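Local coordinates for protein reducing-end xylose-releasing exo-oligoxylanase Rex8A (Paenibacillus barcinonensis, PDB 6SUD) that hydrolyses linear and branched xylooligosaccharides from their reducing ends, releasing xylose as an exo-oligoxylanase of glycoside hydrolase family 8, at residues Met76-Gln81 with Leu365-Met370; Ala126-Glu131 with Ala266-Ala271; Pro191-Ser196 with Arg226-Thr231. The protein carries 1 engineered substitution. One frame throughout, in Å; residues are numbered along the deposited sequence.

How the interactions relate
All three contacts are buried, yet their chemistry follows their place in the fold. Interaction 1 joins two barrel helices, 69-81 and 359-373, wholly through methionine and phenylalanine side chains. Interaction 2, nearest the centre of the chain, buries little surface between its own segments and is polar, an aspartate and an arginine meeting around a bound xylose. Interaction 3 has its centre about 15 Å from that of the chain and mixes both kinds: a loop packs on a helix by van der Waals contact, while hydrogen bonds shape each side. Arg268 of interaction 2 bridges the set: it touches Leu365 of interaction 1 through its CG and Ser196 of interaction 3 through NH2.

Interaction 1. Residues Met76-Gln81 with Leu365-Met370; sequences MMMAVQ and LYFFTM
Met78 of helix 69-81 lies across the rings of Phe367 and Phe368 on helix 359-373, touching both, a worked example of how a flexible thioether packs against aromatic groups. The two helix segments run nearly the same way, at 26°, with their axes 10.9 Å apart, so long side chains must fill the interval; both helices belong to the (alpha/alpha)6 barrel of family 8. Met78 is extended beyond CG, its CG lying anti to the carbonyl carbon (chi1 -57°), which brings CG, SD and CE across to the two rings. Its CG meets Phe367 CD2 at 3.5 Å from an oblique direction, and SD is likewise oblique to this ring, 4.6 Å from its centroid. Against Phe368 the side chain crosses at about a right angle: CG is 3.8 Å from Phe368 CE1, while the terminal CE lies over one face, 4.0 Å from Phe368 CZ. SD stands above the Phe368 face at a distance, 5.3 Å from the centroid, and both sulfur approaches are Met-aromatic contacts. With an alanine in place of Met78, a gap is likely to open beside both phenylalanine rings, which would lose their thioether neighbour. Met77 adds its CG, 3.9 Å from Phe368 CE1, then bends at chi2 and chi3 to reach Met135 and Phe139 of helix 127-144. Tyr74 meets Phe368 edge-to-face, and Phe40 of helix 25-41 touches Met78. With no polar pair across the interface, dispersion and sulfur-aromatic attraction join the helices, and the fit of the side chains probably governs their spacing.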
loop_
_atom_site.group_PDB
_atom_site.type_symbol
_atom_site.label_atom_id
_atom_site.label_comp_id
_atom_site.label_asym_id
_atom_site.label_seq_id
_atom_site.Cartn_x
_atom_site.Cartn_y
_atom_site.Cartn_z
ATOM N N MET A 76 0.495 -8.058 -6.979
ATOM C CA MET A 76 1.821 -8.714 -6.903
ATOM C C MET A 76 2.249 -8.889 -5.433
ATOM O O MET A 76 2.785 -9.970 -5.096
ATOM C CB MET A 76 2.845 -7.906 -7.694
ATOM C CG MET A 76 2.753 -8.157 -9.183
ATOM S SD MET A 76 3.646 -6.913 -10.138
ATOM C CE MET A 76 5.314 -7.287 -9.602
ATOM N N MET A 77 2.010 -7.903 -4.568
ATOM C CA MET A 77 2.386 -8.016 -3.139
ATOM C C MET A 77 1.551 -9.120 -2.490
ATOM O O MET A 77 2.113 -9.918 -1.736
ATOM C CB MET A 77 2.185 -6.716 -2.352
ATOM C CG MET A 77 2.659 -6.834 -0.905
ATOM S SD MET A 77 4.436 -7.262 -0.746
ATOM C CE MET A 77 5.173 -5.680 -1.128
ATOM N N MET A 78 0.250 -9.163 -2.767
ATOM C CA MET A 78 -0.608 -10.222 -2.177
ATOM C C MET A 78 -0.080 -11.583 -2.645
ATOM O O MET A 78 0.073 -12.480 -1.793
ATOM C CB MET A 78 -2.064 -10.068 -2.602
ATOM C CG MET A 78 -2.681 -8.725 -2.248
ATOM S SD MET A 78 -4.338 -8.617 -2.980
ATOM C CE MET A 78 -4.781 -6.922 -2.615
ATOM N N ALA A 79 0.243 -11.700 -3.938
ATOM C CA ALA A 79 0.669 -12.983 -4.568
ATOM C C ALA A 79 1.935 -13.481 -3.872
ATOM O O ALA A 79 1.991 -14.692 -3.560
ATOM C CB ALA A 79 0.858 -12.906 -6.062
ATOM N N VAL A 80 2.911 -12.603 -3.657
ATOM C CA VAL A 80 4.233 -13.052 -3.138
ATOM C C VAL A 80 4.081 -13.363 -1.645
ATOM O O VAL A 80 4.603 -14.403 -1.226
ATOM C CB VAL A 80 5.398 -12.100 -3.490
ATOM C CG1 VAL A 80 5.314 -10.724 -2.842
ATOM C CG2 VAL A 80 6.712 -12.777 -3.174
ATOM N N GLN A 81 3.275 -12.594 -0.895
ATOM C CA GLN A 81 2.989 -12.874 0.543
ATOM C C GLN A 81 2.247 -14.213 0.687
ATOM O O GLN A 81 2.479 -14.909 1.689
ATOM C CB GLN A 81 2.199 -11.724 1.169
ATOM C CG GLN A 81 3.000 -10.435 1.277
ATOM C CD GLN A 81 4.122 -10.509 2.281
ATOM O OE1 GLN A 81 4.132 -11.350 3.173
ATOM N NE2 GLN A 81 5.071 -9.591 2.165
ATOM N N LEU A 365 -7.463 -3.354 0.625
ATOM C CA LEU A 365 -7.099 -2.959 2.012
ATOM C C LEU A 365 -7.486 -4.095 2.972
ATOM O O LEU A 365 -6.666 -4.408 3.867
ATOM C CB LEU A 365 -7.820 -1.660 2.386
ATOM C CG LEU A 365 -7.123 -0.353 2.004
ATOM C CD1 LEU A 365 -6.548 -0.400 0.601
ATOM C CD2 LEU A 365 -8.073 0.816 2.160
ATOM N N TYR A 366 -8.666 -4.689 2.779
ATOM C CA TYR A 366 -9.157 -5.878 3.533
ATOM C C TYR A 366 -8.089 -6.977 3.507
ATOM O O TYR A 366 -7.676 -7.466 4.582
ATOM C CB TYR A 366 -10.473 -6.396 2.942
ATOM C CG TYR A 366 -11.166 -7.517 3.684
ATOM C CD1 TYR A 366 -10.784 -8.841 3.525
ATOM C CD2 TYR A 366 -12.238 -7.257 4.518
ATOM C CE1 TYR A 366 -11.432 -9.874 4.185
ATOM C CE2 TYR A 366 -12.902 -8.274 5.181
ATOM C CZ TYR A 366 -12.503 -9.589 5.014
ATOM O OH TYR A 366 -13.159 -10.599 5.657
ATOM N N PHE A 367 -7.628 -7.364 2.324
ATOM C CA PHE A 367 -6.680 -8.498 2.200
ATOM C C PHE A 367 -5.375 -8.205 2.941
ATOM O O PHE A 367 -4.849 -9.101 3.637
ATOM C CB PHE A 367 -6.397 -8.867 0.748
ATOM C CG PHE A 367 -5.614 -10.147 0.683
ATOM C CD1 PHE A 367 -6.246 -11.365 0.825
ATOM C CD2 PHE A 367 -4.239 -10.132 0.581
ATOM C CE1 PHE A 367 -5.528 -12.549 0.823
ATOM C CE2 PHE A 367 -3.522 -11.319 0.546
ATOM C CZ PHE A 367 -4.171 -12.523 0.669
ATOM N N PHE A 368 -4.840 -6.992 2.807
ATOM C CA PHE A 368 -3.577 -6.624 3.489
ATOM C C PHE A 368 -3.774 -6.700 4.999
ATOM O O PHE A 368 -2.855 -7.177 5.697
ATOM C CB PHE A 368 -3.075 -5.253 3.065
ATOM C CG PHE A 368 -2.575 -5.205 1.643
ATOM C CD1 PHE A 368 -1.584 -6.071 1.195
ATOM C CD2 PHE A 368 -3.054 -4.244 0.772
ATOM C CE1 PHE A 368 -1.110 -5.994 -0.107
ATOM C CE2 PHE A 368 -2.561 -4.152 -0.521
ATOM C CZ PHE A 368 -1.607 -5.040 -0.960
ATOM N N THR A 369 -4.953 -6.320 5.489
ATOM C CA THR A 369 -5.270 -6.451 6.935
ATOM C C THR A 369 -5.381 -7.938 7.322
ATOM O O THR A 369 -4.937 -8.295 8.422
ATOM C CB THR A 369 -6.518 -5.659 7.336
ATOM O OG1 THR A 369 -6.257 -4.289 7.040
ATOM C CG2 THR A 369 -6.833 -5.802 8.809
ATOM N N MET A 370 -5.980 -8.780 6.485
ATOM C CA MET A 370 -6.150 -10.224 6.809
ATOM C C MET A 370 -4.761 -10.867 6.896
ATOM O O MET A 370 -4.486 -11.639 7.860
ATOM C CB MET A 370 -7.021 -10.925 5.760
ATOM C CG MET A 370 -7.416 -12.353 6.111
ATOM S SD MET A 370 -8.421 -12.491 7.605
ATOM C CE MET A 370 -9.968 -11.819 7.012
#

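Interaction 2. Residues Ala126-Glu131 with Ala266-Ala271; sequences APDGEE and AYRVAA. With XYP (beta-D-xylopyranose), chain K.
Arg268 presents the edge of its guanidinium to O3 of the bound beta-D-xylopyranose, in the plane of the group, while Asp128 OD2 comes at the same group obliquely. The carboxylate and guanidinium planes stand 88° apart, so the two ions do not form the coplanar, two-bond pair familiar from textbooks. This is a sugar-binding site in the (alpha/alpha)6 barrel of family 8, lined by residues of helix 127-144 and helix 268-280, and it illustrates how a ligand can mediate a contact that the protein alone makes only weakly. The direct salt bridge, Arg268 NH1 to Asp128 OD2, spans 3.2 Å, and its N-H...O angle of 128° makes it a weak hydrogen bond. The xylose hydroxyl does better: O3 donates to Asp128 OD2 at 2.6 Å. In return O3 accepts from Arg268 NH1 at 3.3 Å and, weakly, from Arg268 NH2 at 3.3 Å, both nitrogens of one edge converging on a single oxygen. Asp128 CG lies between its backbone N and carbonyl carbon (chi1 58°), which places OD2 within bonding distance of the sugar O3. Arg268 has its strongest partner in Tyr74, whose OH meets NH1, and Asp265 O takes NE; these bonds outside the pair help fix how the guanidinium is turned. Glu70 and Asp265, inferred to be proton donor and proton acceptor, also hydrogen-bond this xylose, so the pair helps hold a sugar beside the probable catalytic residues. At the next position round the sugar ring, Ala126 CB sits 3.1 Å from O4.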
loop_
_atom_site.group_PDB
_atom_site.type_symbol
_atom_site.label_atom_id
_atom_site.label_comp_id
_atom_site.label_asym_id
_atom_site.label_seq_id
_atom_site.Cartn_x
_atom_site.Cartn_y
_atom_site.Cartn_z
ATOM N N ALA A 126 2.054 6.917 -11.014
ATOM C CA ALA A 126 1.614 7.054 -9.612
ATOM C C ALA A 126 2.663 6.401 -8.716
ATOM O O ALA A 126 2.734 5.178 -8.651
ATOM C CB ALA A 126 0.257 6.421 -9.438
ATOM N N PRO A 127 3.532 7.189 -8.045
ATOM C CA PRO A 127 4.641 6.636 -7.264
ATOM C C PRO A 127 4.301 5.518 -6.262
ATOM O O PRO A 127 5.171 4.722 -6.008
ATOM C CB PRO A 127 5.181 7.853 -6.491
ATOM C CG PRO A 127 4.803 9.051 -7.329
ATOM C CD PRO A 127 3.555 8.657 -8.091
ATOM N N ASP A 128 3.082 5.452 -5.712
ATOM C CA ASP A 128 2.736 4.343 -4.779
ATOM C C ASP A 128 2.705 3.025 -5.560
ATOM O O ASP A 128 2.847 1.934 -4.935
ATOM C CB ASP A 128 1.426 4.562 -4.020
ATOM C CG ASP A 128 0.193 4.770 -4.878
ATOM O OD1 ASP A 128 0.326 5.271 -6.033
ATOM O OD2 ASP A 128 -0.912 4.447 -4.370
ATOM N N GLY A 129 2.504 3.100 -6.872
ATOM C CA GLY A 129 2.618 1.922 -7.751
ATOM C C GLY A 129 4.053 1.428 -7.792
ATOM O O GLY A 129 4.316 0.283 -7.377
ATOM N N GLU A 130 4.964 2.287 -8.245
ATOM C CA GLU A 130 6.413 1.975 -8.397
ATOM C C GLU A 130 6.983 1.376 -7.102
ATOM O O GLU A 130 7.652 0.340 -7.171
ATOM C CB GLU A 130 7.190 3.228 -8.828
ATOM C CG GLU A 130 7.200 3.476 -10.336
ATOM C CD GLU A 130 5.889 3.875 -11.001
ATOM O OE1 GLU A 130 4.864 3.939 -10.313
ATOM O OE2 GLU A 130 5.895 4.160 -12.198
ATOM N N GLU A 131 6.723 1.965 -5.944
ATOM C CA GLU A 131 7.358 1.481 -4.689
ATOM C C GLU A 131 6.805 0.104 -4.290
ATOM O O GLU A 131 7.576 -0.708 -3.786
ATOM C CB GLU A 131 7.220 2.518 -3.583
ATOM C CG GLU A 131 5.797 2.791 -3.183
ATOM C CD GLU A 131 5.710 3.912 -2.178
ATOM O OE1 GLU A 131 6.753 4.241 -1.583
ATOM O OE2 GLU A 131 4.612 4.473 -2.032
ATOM N N ALA A 266 -6.001 8.405 2.421
ATOM C CA ALA A 266 -5.440 8.612 3.778
ATOM C C ALA A 266 -5.715 7.408 4.685
ATOM O O ALA A 266 -5.041 7.300 5.727
ATOM C CB ALA A 266 -5.958 9.891 4.385
ATOM N N TYR A 267 -6.652 6.524 4.336
ATOM C CA TYR A 267 -6.946 5.327 5.166
ATOM C C TYR A 267 -5.682 4.492 5.359
ATOM O O TYR A 267 -5.488 3.928 6.462
ATOM C CB TYR A 267 -8.015 4.446 4.519
ATOM C CG TYR A 267 -9.331 5.126 4.287
ATOM C CD1 TYR A 267 -9.613 6.362 4.848
ATOM C CD2 TYR A 267 -10.326 4.494 3.562
ATOM C CE1 TYR A 267 -10.833 6.982 4.652
ATOM C CE2 TYR A 267 -11.550 5.103 3.352
ATOM C CZ TYR A 267 -11.799 6.351 3.888
ATOM O OH TYR A 267 -13.017 6.935 3.692
ATOM N N ARG A 268 -4.819 4.456 4.340
ATOM C CA ARG A 268 -3.644 3.545 4.308
ATOM C C ARG A 268 -2.581 4.029 5.298
ATOM O O ARG A 268 -1.780 3.194 5.712
ATOM C CB ARG A 268 -3.103 3.421 2.885
ATOM C CG ARG A 268 -4.140 2.873 1.911
ATOM C CD ARG A 268 -3.617 2.996 0.498
ATOM N NE ARG A 268 -3.597 4.378 0.004
ATOM C CZ ARG A 268 -3.426 4.710 -1.278
ATOM N NH1 ARG A 268 -3.192 3.771 -2.174
ATOM N NH2 ARG A 268 -3.461 5.970 -1.667
ATOM N N VAL A 269 -2.595 5.298 5.722
ATOM C CA VAL A 269 -1.571 5.787 6.676
ATOM C C VAL A 269 -1.563 4.916 7.937
ATOM O O VAL A 269 -0.452 4.569 8.382
ATOM C CB VAL A 269 -1.757 7.253 7.087
ATOM C CG1 VAL A 269 -0.766 7.580 8.183
ATOM C CG2 VAL A 269 -1.646 8.182 5.890
ATOM N N ALA A 270 -2.731 4.628 8.516
ATOM C CA ALA A 270 -2.834 3.887 9.796
ATOM C C ALA A 270 -2.251 2.494 9.596
ATOM O O ALA A 270 -1.616 1.987 10.533
ATOM C CB ALA A 270 -4.259 3.770 10.275
ATOM N N ALA A 271 -2.486 1.914 8.426
ATOM C CA ALA A 271 -2.015 0.565 8.047
ATOM C C ALA A 271 -0.487 0.585 7.911
ATOM O O ALA A 271 0.157 -0.315 8.419
ATOM C CB ALA A 271 -2.658 0.121 6.759
HETATM O O1 XYP K . -6.828 6.934 -7.844
HETATM C C1 XYP K . -5.409 6.714 -7.684
HETATM C C2 XYP K . -4.982 6.471 -6.234
HETATM C C3 XYP K . -3.468 6.369 -6.098
HETATM C C4 XYP K . -2.880 5.805 -7.386
HETATM C C5 XYP K . -3.898 4.872 -8.033
HETATM O O2 XYP K . -5.499 7.481 -5.357
HETATM O O3 XYP K . -3.188 5.556 -4.946
HETATM O O4 XYP K . -2.583 6.884 -8.277
HETATM O O5 XYP K . -5.070 5.565 -8.460
#

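Interaction 3. Residues Pro191-Ser196 with Arg226-Thr231; sequences PFSDPS and RAYLRT. With EDO (1,2-ethanediol), chain E.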
loop_
_atom_site.group_PDB
_atom_site.type_symbol
_atom_site.label_atom_id
_atom_site.label_comp_id
_atom_site.label_asym_id
_atom_site.label_seq_id
_atom_site.Cartn_x
_atom_site.Cartn_y
_atom_site.Cartn_z
ATOM N N PRO A 191 5.424 19.794 -6.400
ATOM C CA PRO A 191 6.151 19.879 -5.136
ATOM C C PRO A 191 5.246 19.722 -3.905
ATOM O O PRO A 191 5.161 20.595 -3.073
ATOM C CB PRO A 191 6.725 21.300 -5.198
ATOM C CG PRO A 191 5.632 22.089 -5.884
ATOM C CD PRO A 191 5.010 21.125 -6.875
ATOM N N PHE A 192 4.534 18.609 -3.836
ATOM C CA PHE A 192 3.834 18.205 -2.596
ATOM C C PHE A 192 3.752 16.692 -2.588
ATOM O O PHE A 192 4.197 16.038 -3.561
ATOM C CB PHE A 192 2.460 18.864 -2.466
ATOM C CG PHE A 192 1.461 18.535 -3.543
ATOM C CD1 PHE A 192 0.647 17.415 -3.443
ATOM C CD2 PHE A 192 1.296 19.375 -4.632
ATOM C CE1 PHE A 192 -0.293 17.130 -4.417
ATOM C CE2 PHE A 192 0.355 19.090 -5.609
ATOM C CZ PHE A 192 -0.441 17.972 -5.499
ATOM N N SER A 193 3.193 16.169 -1.503
ATOM C CA SER A 193 3.193 14.717 -1.231
ATOM C C SER A 193 1.777 14.222 -0.956
ATOM O O SER A 193 0.808 14.993 -1.061
ATOM C CB SER A 193 4.137 14.400 -0.112
ATOM O OG SER A 193 4.462 13.018 -0.123
ATOM N N ASP A 194 1.703 12.928 -0.686
ATOM C CA ASP A 194 0.483 12.169 -0.314
ATOM C C ASP A 194 0.912 11.280 0.843
ATOM O O ASP A 194 1.669 10.349 0.607
ATOM C CB ASP A 194 -0.017 11.384 -1.528
ATOM C CG ASP A 194 -1.289 10.598 -1.302
ATOM O OD1 ASP A 194 -1.445 10.022 -0.202
ATOM O OD2 ASP A 194 -2.101 10.575 -2.226
ATOM N N PRO A 195 0.535 11.561 2.113
ATOM C CA PRO A 195 1.038 10.783 3.253
ATOM C C PRO A 195 0.870 9.258 3.157
ATOM O O PRO A 195 1.673 8.548 3.670
ATOM C CB PRO A 195 0.215 11.325 4.430
ATOM C CG PRO A 195 -0.123 12.740 4.025
ATOM C CD PRO A 195 -0.319 12.686 2.521
ATOM N N SER A 196 -0.153 8.775 2.469
ATOM C CA SER A 196 -0.414 7.319 2.303
ATOM C C SER A 196 0.661 6.672 1.412
ATOM O O SER A 196 0.770 5.436 1.409
ATOM C CB SER A 196 -1.796 7.106 1.759
ATOM O OG SER A 196 -1.810 7.429 0.382
ATOM N N ARG A 226 9.404 8.684 8.366
ATOM C CA ARG A 226 8.879 8.520 9.745
ATOM C C ARG A 226 8.622 9.915 10.327
ATOM O O ARG A 226 7.538 10.132 10.888
ATOM C CB ARG A 226 9.823 7.706 10.631
ATOM C CG ARG A 226 10.078 6.292 10.125
ATOM C CD ARG A 226 10.595 5.339 11.181
ATOM N NE ARG A 226 10.636 3.982 10.655
ATOM C CZ ARG A 226 11.715 3.421 10.114
ATOM N NH1 ARG A 226 12.858 4.085 10.075
ATOM N NH2 ARG A 226 11.656 2.196 9.635
ATOM N N ALA A 227 9.589 10.824 10.198
ATOM C CA ALA A 227 9.453 12.229 10.639
ATOM C C ALA A 227 8.247 12.875 9.965
ATOM O O ALA A 227 7.508 13.557 10.664
ATOM C CB ALA A 227 10.685 13.038 10.315
ATOM N N TYR A 228 8.105 12.694 8.648
ATOM C CA TYR A 228 7.026 13.295 7.831
ATOM C C TYR A 228 5.650 12.858 8.335
ATOM O O TYR A 228 4.786 13.728 8.560
ATOM C CB TYR A 228 7.134 12.894 6.364
ATOM C CG TYR A 228 6.107 13.561 5.494
ATOM C CD1 TYR A 228 6.187 14.916 5.265
ATOM C CD2 TYR A 228 5.048 12.870 4.917
ATOM C CE1 TYR A 228 5.273 15.576 4.472
ATOM C CE2 TYR A 228 4.132 13.513 4.097
ATOM C CZ TYR A 228 4.242 14.879 3.883
ATOM O OH TYR A 228 3.380 15.583 3.099
ATOM N N LEU A 229 5.443 11.570 8.572
ATOM C CA LEU A 229 4.112 11.131 9.098
ATOM C C LEU A 229 3.860 11.727 10.475
ATOM O O LEU A 229 2.703 11.964 10.773
ATOM C CB LEU A 229 3.977 9.612 9.135
ATOM C CG LEU A 229 4.168 9.006 7.754
ATOM C CD1 LEU A 229 4.549 7.547 7.817
ATOM C CD2 LEU A 229 2.965 9.276 6.875
ATOM N N ARG A 230 4.891 12.001 11.279
ATOM C CA ARG A 230 4.644 12.692 12.579
ATOM C C ARG A 230 4.076 14.096 12.316
ATOM O O ARG A 230 3.374 14.574 13.194
ATOM C CB ARG A 230 5.913 12.765 13.435
ATOM C CG ARG A 230 6.461 11.399 13.826
ATOM C CD ARG A 230 7.463 11.431 14.970
ATOM N NE ARG A 230 8.787 11.907 14.572
ATOM C CZ ARG A 230 9.754 11.145 14.051
ATOM N NH1 ARG A 230 9.550 9.858 13.829
ATOM N NH2 ARG A 230 10.922 11.678 13.737
ATOM N N THR A 231 4.391 14.739 11.184
ATOM C CA THR A 231 3.935 16.119 10.840
ATOM C C THR A 231 2.585 16.098 10.122
ATOM O O THR A 231 1.845 17.097 10.261
ATOM C CB THR A 231 4.958 16.891 9.992
ATOM O OG1 THR A 231 5.020 16.306 8.687
ATOM C CG2 THR A 231 6.325 16.923 10.637
HETATM C C1 EDO E . 8.140 17.337 6.654
HETATM O O1 EDO E . 7.181 17.738 7.603
HETATM C C2 EDO E . 9.014 16.249 7.068
HETATM O O2 EDO E . 9.191 16.097 8.463
#
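An Asx turn at Asp194 shapes the loop between strand 183-184 and helix 200-209 where its Ser193 and Pro195 settle on Tyr228 and Leu229 of helix 215-232. Asp194 OD1 accepts the backbone N of Ser196 at 3.2 Å through its anti lone pair, and Ser196 OG at 2.7 Å from above the carboxylate plane. Across the interface, Pro195 CA lies at the edge of the Tyr228 ring, 4.2 Å from CE2, which Pro195 CG also touches. Pro195 CB packs 4.2 Å from Leu229 CD2, and Pro195 O is 3.5 Å from the same methyl. Ser193 CB approaches Tyr228 OH to 3.5 Å. With CG anti to the backbone N (chi1 -176°), the tyrosine projects from its helix to the loop; its hydroxyl bonds to Asn245 O, and His198 stacks on its ring. Ser193 OG is likewise taken up by Ile184 O and His198 NE2. Thr231 OG1 donates to Tyr228 O at 2.6 Å, in the carbonyl plane, and accepts from O1 of an ethanediol, probably from the crystallisation liquor, at 2.8 Å. Asp194 OD2 lies close to OD2 of Asp265, the inferred proton acceptor, so this loop also borders the active site. While the polar groups of Ser193 and Tyr228 bond to third parties, the loop and helix meet through van der Waals contact, with the hydrogen bonds made within each segment or to residues outside both.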